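Local atomic coordinates of adenosine monophosphate-protein transferase (Pyrococcus horikoshii, PDB entry 2D16), a protein that is of unestablished function but belongs to the adenosine-specific kinase family and may transfer adenosine monophosphate to other proteins. Residues 80-85 / 127-132. Sequence-based numbering, arbitrary orientation.
Sequences GHVFVI and RAVIGV. With NA (sodium ion), chain E.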
ATOM      1  N   GLY A  80      45.052 -30.629  27.773  1.00 19.94           N
ATOM      2  CA  GLY A  80      44.894 -30.751  26.336  1.00 19.97           C
ATOM      3  C   GLY A  80      43.447 -30.700  25.876  1.00 19.26           C
ATOM      4  O   GLY A  80      42.554 -31.239  26.534  1.00 19.14           O
ATOM      5  N   HIS A  81      43.232 -30.044  24.741  1.00 18.95           N
ATOM      6  CA  HIS A  81      41.924 -29.893  24.079  1.00 18.52           C
ATOM      7  C   HIS A  81      40.904 -29.048  24.882  1.00 19.47           C
ATOM      8  O   HIS A  81      39.732 -28.954  24.543  1.00 19.39           O
ATOM      9  CB  HIS A  81      41.355 -31.290  23.828  1.00 18.96           C
ATOM     10  CG  HIS A  81      41.858 -31.810  22.507  1.00 19.89           C
ATOM     11  ND1 HIS A  81      41.865 -33.127  22.179  1.00 20.13           N
ATOM     12  CD2 HIS A  81      42.352 -31.081  21.420  1.00 19.75           C
ATOM     13  CE1 HIS A  81      42.349 -33.186  20.923  1.00 22.09           C
ATOM     14  NE2 HIS A  81      42.648 -31.976  20.444  1.00 21.09           N
ATOM     15  N   VAL A  82      41.344 -28.401  25.955  1.00 19.95           N
ATOM     16  CA  VAL A  82      40.451 -27.535  26.712  1.00 19.92           C
ATOM     17  C   VAL A  82      40.458 -26.176  26.018  1.00 20.43           C
ATOM     18  O   VAL A  82      41.495 -25.734  25.515  1.00 19.81           O
ATOM     19  CB  VAL A  82      40.938 -27.353  28.173  1.00 20.09           C
ATOM     20  CG1 VAL A  82      40.208 -26.185  28.833  1.00 20.05           C
ATOM     21  CG2 VAL A  82      40.698 -28.631  28.966  1.00 19.70           C
ATOM     22  N   PHE A  83      39.303 -25.524  25.956  1.00 19.08           N
ATOM     23  CA  PHE A  83      39.251 -24.206  25.350  1.00 19.80           C
ATOM     24  C   PHE A  83      38.645 -23.219  26.333  1.00 19.77           C
ATOM     25  O   PHE A  83      37.804 -23.579  27.165  1.00 19.19           O
ATOM     26  CB  PHE A  83      38.484 -24.222  24.009  1.00 19.99           C
ATOM     27  CG  PHE A  83      37.028 -24.613  24.112  1.00 19.05           C
ATOM     28  CD1 PHE A  83      36.051 -23.663  24.400  1.00 20.02           C
ATOM     29  CD2 PHE A  83      36.632 -25.924  23.857  1.00 19.15           C
ATOM     30  CE1 PHE A  83      34.694 -24.009  24.429  1.00 19.94           C
ATOM     31  CE2 PHE A  83      35.279 -26.284  23.884  1.00 18.54           C
ATOM     32  CZ  PHE A  83      34.307 -25.323  24.169  1.00 19.49           C
ATOM     33  N   VAL A  84      39.120 -21.981  26.257  1.00 19.80           N
ATOM     34  CA  VAL A  84      38.656 -20.919  27.136  1.00 19.94           C
ATOM     35  C   VAL A  84      38.173 -19.729  26.321  1.00 20.94           C
ATOM     36  O   VAL A  84      38.870 -19.254  25.423  1.00 20.73           O
ATOM     37  CB  VAL A  84      39.787 -20.420  28.072  1.00 20.72           C
ATOM     38  CG1 VAL A  84      39.278 -19.256  28.923  1.00 21.37           C
ATOM     39  CG2 VAL A  84      40.284 -21.555  28.955  1.00 21.20           C
ATOM     40  N   ILE A  85      36.979 -19.248  26.647  1.00 19.26           N
ATOM     41  CA  ILE A  85      36.407 -18.100  25.966  1.00 20.73           C
ATOM     42  C   ILE A  85      36.129 -16.994  26.975  1.00 20.40           C
ATOM     43  O   ILE A  85      35.574 -17.249  28.039  1.00 20.93           O
ATOM     44  CB  ILE A  85      35.060 -18.440  25.286  1.00 20.13           C
ATOM     45  CG1 ILE A  85      35.251 -19.563  24.265  1.00 18.69           C
ATOM     46  CG2 ILE A  85      34.489 -17.192  24.614  1.00 20.40           C
ATOM     47  CD1 ILE A  85      33.943 -20.132  23.748  1.00 19.13           C
ATOM     48  N   ARG A 127      47.373 -32.889  32.180  1.00 20.88           N
ATOM     49  CA  ARG A 127      46.389 -32.279  33.063  1.00 20.19           C
ATOM     50  C   ARG A 127      44.950 -32.497  32.610  1.00 19.11           C
ATOM     51  O   ARG A 127      44.672 -32.704  31.427  1.00 18.30           O
ATOM     52  CB  ARG A 127      46.702 -30.782  33.200  1.00 20.88           C
ATOM     53  CG  ARG A 127      48.003 -30.525  33.970  1.00 21.79           C
ATOM     54  CD  ARG A 127      48.608 -29.153  33.683  1.00 22.16           C
ATOM     55  NE  ARG A 127      47.872 -28.040  34.281  1.00 23.70           N
ATOM     56  CZ  ARG A 127      47.950 -27.677  35.558  1.00 25.15           C
ATOM     57  NH1 ARG A 127      48.732 -28.340  36.400  1.00 26.06           N
ATOM     58  NH2 ARG A 127      47.259 -26.628  35.991  1.00 23.68           N
ATOM     59  N   ALA A 128      44.036 -32.453  33.575  1.00 20.53           N
ATOM     60  CA  ALA A 128      42.624 -32.665  33.298  1.00 19.55           C
ATOM     61  C   ALA A 128      41.756 -31.742  34.141  1.00 19.28           C
ATOM     62  O   ALA A 128      42.027 -31.528  35.318  1.00 20.67           O
ATOM     63  CB  ALA A 128      42.260 -34.113  33.593  1.00 20.92           C
ATOM     64  N   VAL A 129      40.716 -31.184  33.531  1.00 19.23           N
ATOM     65  CA  VAL A 129      39.800 -30.324  34.269  1.00 18.98           C
ATOM     66  C   VAL A 129      38.812 -31.274  34.935  1.00 19.26           C
ATOM     67  O   VAL A 129      38.094 -31.999  34.247  1.00 21.73           O
ATOM     68  CB  VAL A 129      39.024 -29.382  33.323  1.00 19.48           C
ATOM     69  CG1 VAL A 129      37.908 -28.676  34.088  1.00 20.57           C
ATOM     70  CG2 VAL A 129      39.973 -28.361  32.699  1.00 19.60           C
ATOM     71  N   ILE A 130      38.778 -31.289  36.265  1.00 18.55           N
ATOM     72  CA  ILE A 130      37.850 -32.185  36.951  1.00 18.88           C
ATOM     73  C   ILE A 130      36.616 -31.463  37.463  1.00 17.59           C
ATOM     74  O   ILE A 130      35.704 -32.079  38.007  1.00 18.97           O
ATOM     75  CB  ILE A 130      38.539 -32.958  38.112  1.00 19.24           C
ATOM     76  CG1 ILE A 130      39.018 -31.996  39.204  1.00 19.68           C
ATOM     77  CG2 ILE A 130      39.703 -33.771  37.557  1.00 19.30           C
ATOM     78  CD1 ILE A 130      39.574 -32.705  40.434  1.00 20.56           C
ATOM     79  N   GLY A 131      36.570 -30.149  37.283  1.00 18.37           N
ATOM     80  CA  GLY A 131      35.396 -29.423  37.732  1.00 18.79           C
ATOM     81  C   GLY A 131      35.595 -27.927  37.741  1.00 18.38           C
ATOM     82  O   GLY A 131      36.714 -27.443  37.578  1.00 19.72           O
ATOM     83  N   VAL A 132      34.503 -27.194  37.923  1.00 18.79           N
ATOM     84  CA  VAL A 132      34.579 -25.746  37.974  1.00 18.57           C
ATOM     85  C   VAL A 132      33.778 -25.213  39.149  1.00 20.38           C
ATOM     86  O   VAL A 132      32.712 -25.733  39.473  1.00 19.71           O
ATOM     87  CB  VAL A 132      34.047 -25.098  36.671  1.00 20.28           C
ATOM     88  CG1 VAL A 132      34.926 -25.513  35.492  1.00 20.43           C
ATOM     89  CG2 VAL A 132      32.592 -25.500  36.426  1.00 21.33           C
TER
HETATM   90 NA    NA E1001      34.718 -33.829  36.644  0.50 22.13          NA
HETATM   91  O   HOH W   1      46.496 -32.547  29.317  1.00 20.90           O
HETATM   92  O   HOH W   2      42.833 -32.867  28.808  1.00 22.40           O
HETATM   93  O   HOH W   3      35.289 -32.389  34.797  1.00 18.04           O
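Between Gly80 and Arg127 no flat side chain is laid face to face; the backbone polar groups of the two residues face each other across two waters. The planar guanidinium of Arg127 leads away from 80-85 and is held by three partners within the chain: NE by a hydrogen bond to Ile77 O, NH1 by a salt bridge to Glu122 and NH2 by one to Glu5. Water 1 accepts from Gly80 N (2.9 Å) and from Arg127 N (3.0 Å). Water 2 works in the reverse sense, donating to Gly80 O at 2.8 Å and, over a longer 3.2 Å, to Arg127 O. Gly80 O also accepts from Gln21 NE2 of strand 16-22, so two donors grip it.

Further along, Val82 and Val129 each point toward the other strand and touch methyl to methyl, CG2 to CG2 at 3.8 Å. In both, CG2 lies beside the backbone N, anti to the carbonyl carbon (chi1 166° and 170°), and these two methyls are the ones that touch. Tyr109 of strand 105-112 also packs on Val129.

At a classic beta bulge, where Ile130 and Gly131 both face Ile119, Ile130 O binds the sodium ion at 2.4 Å. Water 3, another ligand of the ion, donates to Val129 O (2.9 Å).

With only 96 Å² buried and no direct hydrogen bond between the segments, the two antiparallel sheets are joined here by bridging waters and one apolar touch rather than by strand pairing.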